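Oligogalacturonate lyase (Vibrio parahaemolyticus RIMD 2210633, PDB 3C5M) probably cleaves oligogalacturonides, short fragments of pectin, by lyase chemistry on a seven-bladed beta-propeller that carries a bound manganese ion. Local coordinates at residues Y254-K259 and D263-K268; D148-T153 and F158-H163; F95-N100 and L112-I117; S369-E372 and I377-A380. All blocks are in the same frame, centred on the assembly; numbering follows the deposited sequence.

Contact 1: residues Y254-K259 and D263-K268; sequences YVSYFK and DRVIYK
Tyr254 and Tyr267 form a hydrogen-bonded pair of two antiparallel strands. Tyr267 CB lies over one face of the Tyr254 ring, 3.5 Å from its centroid. This is a CH-pi contact, and it falls toward the rim on the hydroxyl side. Tyr254 CG sits between the backbone N and the carbonyl carbon (chi1 64°), which sets its ring against Tyr267 CB. The two rings are nearly parallel, with planes 12° apart, but are slid so far that they barely overlap. The slide carries the Tyr267 ring to Ser256, whose OG lies beside CE2 and CD2. Phe258 extends this row. The edge of its ring meets Val265 CG2, with CE2 4.0 Å away.

The backbone sets this register. Tyr254 N bonds to Tyr267 O at 2.8 Å, and Tyr267 N returns the bond to Tyr254 O at 2.7 Å. A second pair joins Ser256 and Val265, with both N to O distances at 3.1 Å. On the face of Val255 and Ile266, Arg264 CG meets the Tyr257 ring edge in plane, 3.4 Å from Tyr257 CD2.

Lys232 bridges the two tyrosines from outside. Its NZ is hydrogen-bonded to Tyr254 OH and makes a cation-pi contact with Tyr267. Val255 and Ile266 pack on Leu288 of the next blade. The contact is a beta hairpin of the two inner strands of a four-stranded antiparallel beta-propeller blade.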
# COMPACT_ATOMS: atom_id res chain seq x y z
N TYR A 254 -9.15 7.97 -6.77
CA TYR A 254 -8.86 8.73 -5.57
C TYR A 254 -10.13 9.21 -4.86
O TYR A 254 -11.24 8.96 -5.32
CB TYR A 254 -7.96 9.92 -5.89
CG TYR A 254 -8.60 10.93 -6.81
CD1 TYR A 254 -8.59 10.75 -8.19
CD2 TYR A 254 -9.25 12.05 -6.28
CE1 TYR A 254 -9.23 11.66 -9.03
CE2 TYR A 254 -9.90 12.96 -7.11
CZ TYR A 254 -9.89 12.76 -8.48
OH TYR A 254 -10.56 13.64 -9.29
N VAL A 255 -9.96 9.89 -3.74
CA VAL A 255 -11.07 10.39 -2.95
C VAL A 255 -10.96 11.90 -2.77
O VAL A 255 -9.90 12.42 -2.45
CB VAL A 255 -11.10 9.75 -1.56
CG1 VAL A 255 -12.25 10.32 -0.74
CG2 VAL A 255 -11.23 8.24 -1.70
N SER A 256 -12.07 12.60 -2.96
CA SER A 256 -12.06 14.05 -2.80
C SER A 256 -13.11 14.48 -1.79
O SER A 256 -14.13 13.82 -1.62
CB SER A 256 -12.32 14.74 -4.14
OG SER A 256 -13.60 14.41 -4.65
N TYR A 257 -12.83 15.59 -1.11
CA TYR A 257 -13.73 16.15 -0.10
C TYR A 257 -13.87 17.64 -0.31
O TYR A 257 -12.88 18.36 -0.39
CB TYR A 257 -13.21 15.87 1.31
CG TYR A 257 -14.10 16.40 2.43
CD1 TYR A 257 -13.99 17.73 2.86
CD2 TYR A 257 -15.07 15.59 3.02
CE1 TYR A 257 -14.84 18.24 3.86
CE2 TYR A 257 -15.92 16.09 4.02
CZ TYR A 257 -15.80 17.42 4.43
OH TYR A 257 -16.65 17.92 5.39
N PHE A 258 -15.11 18.10 -0.40
CA PHE A 258 -15.40 19.52 -0.60
C PHE A 258 -15.85 20.14 0.72
O PHE A 258 -16.76 19.63 1.38
CB PHE A 258 -16.51 19.67 -1.65
CG PHE A 258 -16.23 18.96 -2.94
CD1 PHE A 258 -15.55 19.59 -3.97
CD2 PHE A 258 -16.66 17.65 -3.13
CE1 PHE A 258 -15.28 18.93 -5.17
CE2 PHE A 258 -16.40 16.98 -4.33
CZ PHE A 258 -15.71 17.62 -5.34
N LYS A 259 -15.21 21.24 1.11
CA LYS A 259 -15.56 21.92 2.35
C LYS A 259 -16.98 22.45 2.26
O LYS A 259 -17.29 23.32 1.44
CB LYS A 259 -14.60 23.08 2.64
CG LYS A 259 -14.44 24.08 1.50
CD LYS A 259 -13.66 25.33 1.93
CE LYS A 259 -14.53 26.35 2.68
NZ LYS A 259 -15.12 25.82 3.94
N ASP A 263 -19.53 15.29 2.46
CA ASP A 263 -19.54 14.00 1.77
C ASP A 263 -18.32 13.76 0.90
O ASP A 263 -17.95 14.58 0.07
CB ASP A 263 -20.79 13.85 0.91
CG ASP A 263 -21.98 13.37 1.71
OD1 ASP A 263 -22.45 14.14 2.58
OD2 ASP A 263 -22.43 12.23 1.49
N ARG A 264 -17.70 12.61 1.11
CA ARG A 264 -16.51 12.21 0.38
C ARG A 264 -16.93 11.36 -0.82
O ARG A 264 -17.76 10.47 -0.68
CB ARG A 264 -15.59 11.42 1.31
CG ARG A 264 -15.24 12.18 2.58
CD ARG A 264 -15.28 11.28 3.80
NE ARG A 264 -14.29 10.21 3.75
CZ ARG A 264 -12.97 10.40 3.74
NH1 ARG A 264 -12.15 9.36 3.70
NH2 ARG A 264 -12.48 11.64 3.78
N VAL A 265 -16.36 11.64 -1.98
CA VAL A 265 -16.71 10.87 -3.17
C VAL A 265 -15.49 10.34 -3.92
O VAL A 265 -14.49 11.04 -4.09
CB VAL A 265 -17.56 11.71 -4.15
CG1 VAL A 265 -18.92 11.96 -3.55
CG2 VAL A 265 -16.88 13.03 -4.44
N ILE A 266 -15.58 9.09 -4.35
CA ILE A 266 -14.50 8.44 -5.08
C ILE A 266 -14.49 8.94 -6.52
O ILE A 266 -15.53 9.19 -7.11
CB ILE A 266 -14.69 6.92 -5.10
CG1 ILE A 266 -14.84 6.40 -3.67
CG2 ILE A 266 -13.51 6.26 -5.79
CD1 ILE A 266 -15.11 4.90 -3.58
N TYR A 267 -13.29 9.09 -7.08
CA TYR A 267 -13.14 9.59 -8.43
C TYR A 267 -12.18 8.73 -9.23
O TYR A 267 -11.24 8.18 -8.68
CB TYR A 267 -12.61 11.02 -8.39
CG TYR A 267 -13.67 12.09 -8.37
CD1 TYR A 267 -14.24 12.57 -9.56
CD2 TYR A 267 -14.11 12.64 -7.17
CE1 TYR A 267 -15.21 13.56 -9.54
CE2 TYR A 267 -15.09 13.63 -7.15
CZ TYR A 267 -15.63 14.08 -8.34
OH TYR A 267 -16.59 15.07 -8.32
N LYS A 268 -12.43 8.63 -10.53
CA LYS A 268 -11.56 7.88 -11.44
C LYS A 268 -11.04 8.85 -12.49
O LYS A 268 -11.82 9.54 -13.13
CB LYS A 268 -12.32 6.75 -12.14
CG LYS A 268 -12.42 5.44 -11.36
CD LYS A 268 -13.11 4.34 -12.19
CE LYS A 268 -13.20 3.01 -11.43
NZ LYS A 268 -14.04 2.00 -12.12

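Contact 2: residues D148-T153 and F158-H163; sequences DWQPLT and FAEFYH
Asp148 reaches Phe161 through its backbone. Its carbonyl O lies at the ring edge beside Phe161 CE1, in the ring plane. Its carboxylate turns elsewhere, and OD2 is hydrogen-bonded to Thr167 N. Trp149 adds little beyond its CA near the same ring, and its indole makes a cation-pi contact with Lys125.

Gln150 points at the helix. Its CB is 3.7 Å from Phe161 CD1, and its OE1 comes to the same ring edge in plane, 3.4 Å from CD1. The amide plane is turned 40° from the ring. Beyond CG the chain is extended, which brings NE2 to Glu160 OE1 at 3.5 Å. This hydrogen bond is weak and does not grip the amide firmly.

The segment is a loop that leaves strand 138-145 and leads into helix 155-163. Both belong to an insertion between two strands of one propeller blade, and the loop folds back on the helix it precedes.

Leu152 is the centre of an inverse gamma turn. Its CD2 branch rests on the helix surface, against Phe161 CB at 3.6 Å and Phe158 CA at 4.0 Å. Trp189 touches Leu152 too, and it meets the Phe161 ring edge-to-face.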
# COMPACT_ATOMS: atom_id res chain seq x y z
N ASP A 148 18.60 18.32 3.56
CA ASP A 148 17.25 18.86 3.68
C ASP A 148 16.33 18.00 4.54
O ASP A 148 15.22 18.41 4.86
CB ASP A 148 16.62 19.01 2.29
CG ASP A 148 17.31 20.07 1.45
OD1 ASP A 148 18.51 20.36 1.69
OD2 ASP A 148 16.65 20.59 0.52
N TRP A 149 16.79 16.81 4.91
CA TRP A 149 15.97 15.90 5.69
C TRP A 149 15.75 16.35 7.12
O TRP A 149 16.65 16.88 7.76
CB TRP A 149 16.59 14.50 5.70
CG TRP A 149 15.66 13.46 6.24
CD1 TRP A 149 14.58 12.91 5.60
CD2 TRP A 149 15.68 12.88 7.55
NE1 TRP A 149 13.93 12.03 6.44
CE2 TRP A 149 14.58 11.99 7.64
CE3 TRP A 149 16.52 13.03 8.67
CZ2 TRP A 149 14.30 11.26 8.80
CZ3 TRP A 149 16.24 12.30 9.82
CH2 TRP A 149 15.14 11.43 9.87
N GLN A 150 14.54 16.15 7.62
CA GLN A 150 14.19 16.51 8.99
C GLN A 150 13.28 15.43 9.57
O GLN A 150 12.33 14.99 8.92
CB GLN A 150 13.45 17.85 9.03
CG GLN A 150 14.25 19.04 8.53
CD GLN A 150 13.53 20.36 8.77
OE1 GLN A 150 12.39 20.55 8.35
NE2 GLN A 150 14.20 21.28 9.46
N PRO A 151 13.56 14.99 10.80
CA PRO A 151 12.75 13.95 11.44
C PRO A 151 11.33 14.43 11.74
O PRO A 151 11.13 15.29 12.60
CB PRO A 151 13.54 13.64 12.70
CG PRO A 151 14.13 14.97 13.05
CD PRO A 151 14.62 15.46 11.70
N LEU A 152 10.35 13.88 11.03
CA LEU A 152 8.96 14.25 11.22
C LEU A 152 8.41 13.62 12.50
O LEU A 152 7.76 12.57 12.45
CB LEU A 152 8.12 13.78 10.03
CG LEU A 152 8.54 14.27 8.64
CD1 LEU A 152 7.76 13.53 7.57
CD2 LEU A 152 8.31 15.76 8.54
N THR A 153 8.69 14.25 13.63
CA THR A 153 8.24 13.76 14.94
C THR A 153 6.75 14.03 15.19
O THR A 153 5.97 13.10 15.45
CB THR A 153 9.08 14.43 16.07
OG1 THR A 153 10.44 14.00 15.98
CG2 THR A 153 8.53 14.05 17.44
N PHE A 158 5.66 18.39 10.79
CA PHE A 158 5.16 17.99 9.48
C PHE A 158 5.04 19.19 8.56
O PHE A 158 5.70 19.26 7.53
CB PHE A 158 3.79 17.33 9.61
CG PHE A 158 3.22 16.89 8.31
CD1 PHE A 158 3.75 15.79 7.64
CD2 PHE A 158 2.13 17.56 7.75
CE1 PHE A 158 3.21 15.36 6.43
CE2 PHE A 158 1.58 17.14 6.54
CZ PHE A 158 2.12 16.04 5.87
N ALA A 159 4.20 20.15 8.95
CA ALA A 159 4.00 21.36 8.17
C ALA A 159 5.33 22.10 8.04
O ALA A 159 5.64 22.65 7.00
CB ALA A 159 2.96 22.24 8.82
N GLU A 160 6.11 22.08 9.12
CA GLU A 160 7.42 22.73 9.15
C GLU A 160 8.30 22.26 7.99
O GLU A 160 8.86 23.07 7.25
CB GLU A 160 8.10 22.44 10.49
CG GLU A 160 9.63 22.28 10.44
CD GLU A 160 10.36 23.55 10.03
OE1 GLU A 160 11.60 23.51 9.92
OE2 GLU A 160 9.69 24.59 9.83
N PHE A 161 8.42 20.94 7.85
CA PHE A 161 9.23 20.35 6.79
C PHE A 161 8.71 20.75 5.41
O PHE A 161 9.49 20.99 4.49
CB PHE A 161 9.21 18.84 6.90
CG PHE A 161 10.07 18.16 5.89
CD1 PHE A 161 11.46 18.26 5.96
CD2 PHE A 161 9.50 17.43 4.85
CE1 PHE A 161 12.28 17.63 5.01
CE2 PHE A 161 10.30 16.80 3.89
CZ PHE A 161 11.70 16.90 3.97
N TYR A 162 7.39 20.80 5.27
CA TYR A 162 6.79 21.16 3.99
C TYR A 162 7.23 22.52 3.51
O TYR A 162 7.50 22.71 2.33
CB TYR A 162 5.27 21.13 4.11
CG TYR A 162 4.56 21.77 2.94
CD1 TYR A 162 4.18 23.11 2.97
CD2 TYR A 162 4.26 21.02 1.81
CE1 TYR A 162 3.51 23.68 1.89
CE2 TYR A 162 3.59 21.58 0.73
CZ TYR A 162 3.22 22.91 0.78
OH TYR A 162 2.54 23.45 -0.29
N HIS A 163 7.29 23.47 4.44
CA HIS A 163 7.68 24.83 4.12
C HIS A 163 9.18 24.97 3.85
O HIS A 163 9.61 25.89 3.15
CB HIS A 163 7.27 25.78 5.25
CG HIS A 163 5.79 25.98 5.36
ND1 HIS A 163 5.02 26.44 4.31
CD2 HIS A 163 4.95 25.80 6.40
CE1 HIS A 163 3.76 26.52 4.70
NE2 HIS A 163 3.69 26.14 5.96

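Contact 3: residues F95-N100 and L112-I117; sequences FFYVKN and LEEQVI
Strands 94-99 and 114-119 belong to one four-stranded antiparallel blade of the propeller, with strand 103-108 lying between them. The contact therefore spans the intervening strand, and side chains alone make it. The closest backbones are Phe96 and Glu114, whose CA atoms are 9.4 Å apart.

On one side of the sheet Tyr97 meets Glu114. Tyr97 OH donates a hydrogen bond to Glu114 OE1 at 2.6 Å. The oxygen is met on its syn side, with the hydroxyl 30° out of the carboxylate plane. The ring and carboxylate planes are 55° apart. The glutamate chain is extended beyond CG, which lets it reach across Met105 of the intervening strand.

The tyrosine hydroxyl has a second partner. Lys99 NZ, lying in the plane of the ring at its edge, donates a hydrogen bond to Tyr97 OH at 2.7 Å. The hydroxyl thus relays between the lysine and the glutamate, whose NZ and OE1 are 4.7 Å apart and not in contact. The nearby ammonium probably makes the hydroxyl a better donor. Each charge has another partner: Lys99 with Asp81, and Glu114 OE2 with Lys3.

On the other side Phe96 meets Ile117. Ile117 CD1 comes to the ring edge in plane, 3.7 Å from Phe96 CD2. Ile117 CG1 lies between the backbone N and the carbonyl carbon (chi1 59°), which directs CD1 to the Phe96 ring. Both side chains also touch Leu139 of strand 138-145 in the next blade. Such hydrophobic contact between the faces of neighbouring sheets is typical of beta-propellers.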
# COMPACT_ATOMS: atom_id res chain seq x y z
N PHE A 95 10.72 -11.76 -4.57
CA PHE A 95 10.03 -10.61 -3.98
C PHE A 95 11.11 -9.58 -3.67
O PHE A 95 12.28 -9.93 -3.59
CB PHE A 95 9.20 -11.01 -2.73
CG PHE A 95 9.94 -10.89 -1.42
CD1 PHE A 95 10.84 -11.88 -1.01
CD2 PHE A 95 9.73 -9.78 -0.59
CE1 PHE A 95 11.51 -11.78 0.21
CE2 PHE A 95 10.41 -9.67 0.63
CZ PHE A 95 11.30 -10.67 1.03
N PHE A 96 10.71 -8.32 -3.53
CA PHE A 96 11.66 -7.25 -3.24
C PHE A 96 11.32 -6.55 -1.94
O PHE A 96 10.15 -6.44 -1.57
CB PHE A 96 11.64 -6.18 -4.35
CG PHE A 96 12.07 -6.67 -5.70
CD1 PHE A 96 11.28 -7.56 -6.42
CD2 PHE A 96 13.25 -6.21 -6.26
CE1 PHE A 96 11.66 -7.99 -7.69
CE2 PHE A 96 13.64 -6.63 -7.54
CZ PHE A 96 12.85 -7.52 -8.26
N TYR A 97 12.35 -6.07 -1.25
CA TYR A 97 12.14 -5.34 -0.01
C TYR A 97 13.38 -4.51 0.30
O TYR A 97 14.43 -4.74 -0.27
CB TYR A 97 11.87 -6.29 1.15
CG TYR A 97 13.10 -6.93 1.73
CD1 TYR A 97 13.75 -7.97 1.06
CD2 TYR A 97 13.61 -6.51 2.97
CE1 TYR A 97 14.88 -8.58 1.61
CE2 TYR A 97 14.74 -7.11 3.53
CZ TYR A 97 15.37 -8.15 2.85
OH TYR A 97 16.49 -8.74 3.38
N VAL A 98 13.23 -3.53 1.19
CA VAL A 98 14.33 -2.67 1.57
C VAL A 98 14.81 -2.99 2.97
O VAL A 98 14.02 -3.10 3.91
CB VAL A 98 13.92 -1.19 1.52
CG1 VAL A 98 15.07 -0.32 2.00
CG2 VAL A 98 13.51 -0.82 0.11
N LYS A 99 16.12 -3.12 3.12
CA LYS A 99 16.70 -3.43 4.42
C LYS A 99 17.60 -2.30 4.88
O LYS A 99 18.38 -1.76 4.09
CB LYS A 99 17.50 -4.75 4.35
CG LYS A 99 17.87 -5.31 5.73
CD LYS A 99 18.83 -6.47 5.66
CE LYS A 99 18.38 -7.64 6.52
NZ LYS A 99 17.12 -8.25 5.98
N ASN A 100 17.49 -1.95 6.16
CA ASN A 100 18.30 -0.90 6.77
C ASN A 100 18.15 0.42 6.09
O ASN A 100 19.01 1.29 6.22
CB ASN A 100 19.76 -1.32 6.79
CG ASN A 100 19.96 -2.59 7.57
OD1 ASN A 100 20.59 -3.53 7.09
ND2 ASN A 100 19.43 -2.63 8.78
N LEU A 112 16.09 -18.70 -1.87
CA LEU A 112 16.15 -17.75 -0.77
C LEU A 112 17.40 -16.90 -0.85
O LEU A 112 17.74 -16.20 0.10
CB LEU A 112 16.07 -18.45 0.58
CG LEU A 112 14.68 -19.00 0.92
CD1 LEU A 112 14.73 -19.67 2.29
CD2 LEU A 112 13.66 -17.86 0.93
N GLU A 113 18.07 -16.97 -1.99
CA GLU A 113 19.28 -16.18 -2.21
C GLU A 113 18.87 -14.71 -2.32
O GLU A 113 17.81 -14.40 -2.86
CB GLU A 113 19.96 -16.63 -3.51
CG GLU A 113 20.94 -15.59 -4.06
CD GLU A 113 21.33 -15.84 -5.51
OE1 GLU A 113 20.42 -15.95 -6.36
OE2 GLU A 113 22.54 -15.92 -5.81
N GLU A 114 19.72 -13.82 -1.81
CA GLU A 114 19.44 -12.37 -1.86
C GLU A 114 20.45 -11.61 -2.75
O GLU A 114 21.62 -11.97 -2.83
CB GLU A 114 19.43 -11.78 -0.43
CG GLU A 114 18.11 -12.07 0.35
CD GLU A 114 17.99 -11.36 1.71
OE1 GLU A 114 17.94 -10.09 1.77
OE2 GLU A 114 17.94 -12.07 2.74
N GLN A 115 19.97 -10.57 -3.42
CA GLN A 115 20.80 -9.73 -4.28
C GLN A 115 20.52 -8.26 -4.01
O GLN A 115 19.37 -7.82 -4.11
CB GLN A 115 20.50 -9.98 -5.75
CG GLN A 115 20.70 -11.39 -6.21
CD GLN A 115 20.31 -11.59 -7.69
OE1 GLN A 115 20.19 -12.73 -8.17
NE2 GLN A 115 20.10 -10.48 -8.40
N VAL A 116 21.54 -7.48 -3.68
CA VAL A 116 21.29 -6.06 -3.45
C VAL A 116 21.30 -5.40 -4.83
O VAL A 116 22.33 -5.34 -5.50
CB VAL A 116 22.34 -5.48 -2.49
CG1 VAL A 116 23.66 -6.21 -2.66
CG2 VAL A 116 22.50 -3.98 -2.75
N ILE A 117 20.15 -4.92 -5.26
CA ILE A 117 20.02 -4.31 -6.57
C ILE A 117 20.30 -2.81 -6.59
O ILE A 117 20.50 -2.24 -7.66
CB ILE A 117 18.63 -4.57 -7.15
CG1 ILE A 117 17.60 -3.97 -6.20
CG2 ILE A 117 18.38 -6.06 -7.30
CD1 ILE A 117 16.18 -4.07 -6.71

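Contact 4: residues S369-E372 and I377-A380; sequences SDFE and IYIA
Tyr378 reaches from its strand to the end of strand 364-369 and the loop after it, and its side chain carries the contact. CB starts out toward the loop. CG lies anti to the carbonyl carbon (chi1 -57°), which continues that direction and sends the ring between Ser369 and Glu372. CD1 comes first, 4.1 Å from Ser369 CB. CE1 lies next to the same residue, with Ser369 CB and Ser369 O both at 3.8 Å. The carbonyl oxygen sits at the ring edge, in its plane.

CE2 has Glu372 OE2 at the ring edge, in plane. Phe371 approaches obliquely, with its CE2 3.4 Å from Tyr378 CZ. The Phe371 and Tyr378 ring planes are 31° apart. At the tip, Tyr378 OH donates a hydrogen bond to Glu372 OE2 at 2.9 Å. That oxygen is met on its anti side, with the hydroxyl 19° out of the carboxylate plane. Glu372 CG lies over one face of the Phe371 ring, toward its rim. A long, weak ion pair links Glu372 OE2 to Arg25.

Ser369 OG is hydrogen-bonded to His338 O, and it receives a weak bond from Phe371 N. The loop joins strands 364-369 and 376-381. On its other side strand 376-381 pairs with strand 22-25, where Tyr378 touches Val23 and Arg25. N-terminal and C-terminal strands thus share one blade, the "Velcro" closure of beta-propellers.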
# COMPACT_ATOMS: atom_id res chain seq x y z
N SER A 369 -5.40 -7.03 11.87
CA SER A 369 -6.18 -6.56 13.00
C SER A 369 -5.59 -7.04 14.32
O SER A 369 -4.95 -8.08 14.37
CB SER A 369 -7.63 -7.02 12.93
OG SER A 369 -8.34 -6.39 14.00
N ASP A 370 -5.79 -6.27 15.38
CA ASP A 370 -5.26 -6.69 16.67
C ASP A 370 -6.38 -6.85 17.69
O ASP A 370 -6.14 -6.75 18.89
CB ASP A 370 -4.23 -5.70 17.20
CG ASP A 370 -4.82 -4.32 17.46
OD1 ASP A 370 -4.07 -3.45 18.01
OD2 ASP A 370 -6.01 -4.09 17.13
N PHE A 371 -7.59 -7.11 17.22
CA PHE A 371 -8.71 -7.23 18.15
C PHE A 371 -8.58 -8.41 19.09
O PHE A 371 -9.10 -8.37 20.21
CB PHE A 371 -10.02 -7.27 17.37
CG PHE A 371 -10.37 -8.60 16.83
CD1 PHE A 371 -11.13 -9.48 17.58
CD2 PHE A 371 -9.96 -8.98 15.56
CE1 PHE A 371 -11.50 -10.73 17.07
CE2 PHE A 371 -10.32 -10.22 15.04
CZ PHE A 371 -11.09 -11.10 15.80
N GLU A 372 -7.87 -9.46 18.65
CA GLU A 372 -7.68 -10.62 19.51
C GLU A 372 -6.50 -10.39 20.43
O GLU A 372 -5.98 -11.32 21.04
CB GLU A 372 -7.45 -11.89 18.69
CG GLU A 372 -8.61 -12.32 17.84
CD GLU A 372 -8.56 -13.80 17.52
OE1 GLU A 372 -8.63 -14.62 18.47
OE2 GLU A 372 -8.43 -14.17 16.32
N ILE A 377 -3.12 -11.54 10.97
CA ILE A 377 -3.64 -11.50 9.61
C ILE A 377 -4.89 -12.35 9.41
O ILE A 377 -4.92 -13.52 9.79
CB ILE A 377 -2.54 -11.97 8.62
CG1 ILE A 377 -1.26 -11.17 8.85
CG2 ILE A 377 -2.98 -11.75 7.19
CD1 ILE A 377 -0.11 -11.66 8.02
N TYR A 378 -5.91 -11.75 8.81
CA TYR A 378 -7.18 -12.45 8.55
C TYR A 378 -7.54 -12.35 7.09
O TYR A 378 -7.04 -11.50 6.37
CB TYR A 378 -8.32 -11.82 9.35
CG TYR A 378 -8.11 -11.78 10.85
CD1 TYR A 378 -7.32 -10.81 11.44
CD2 TYR A 378 -8.69 -12.74 11.68
CE1 TYR A 378 -7.09 -10.79 12.81
CE2 TYR A 378 -8.48 -12.74 13.05
CZ TYR A 378 -7.67 -11.76 13.62
OH TYR A 378 -7.43 -11.76 14.98
N ILE A 379 -8.42 -13.24 6.65
CA ILE A 379 -8.92 -13.21 5.29
C ILE A 379 -10.42 -13.40 5.42
O ILE A 379 -10.88 -14.46 5.85
CB ILE A 379 -8.35 -14.35 4.41
CG1 ILE A 379 -6.92 -14.02 3.99
CG2 ILE A 379 -9.21 -14.54 3.18
CD1 ILE A 379 -6.21 -15.16 3.34
N ALA A 380 -11.18 -12.37 5.07
CA ALA A 380 -12.62 -12.45 5.16
C ALA A 380 -13.20 -12.91 3.83
O ALA A 380 -12.86 -12.37 2.78
CB ALA A 380 -13.20 -11.09 5.53

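How the contacts relate
From the N terminus, contact 3 comes first and spans strands 94-99 and 114-119, enclosing the whole of strand 103-108. Contact 2 follows and closes a short loop onto helix 155-163, between strands 138-145 and 168-174. Contact 1 then closes the hairpin of strands 252-258 and 264-269. Contact 4 closes the loop before strand 376-381, in the blade where strands 12-15 and 22-25 complete the "Velcro" closure of the ring. The four lie in series; none nests or crosses. Each belongs to a different blade and none touches another. Contacts 2 and 3 have their nearest atoms about 11 Å apart. Contacts 1 and 3 lie on opposite sides of the chain's centre.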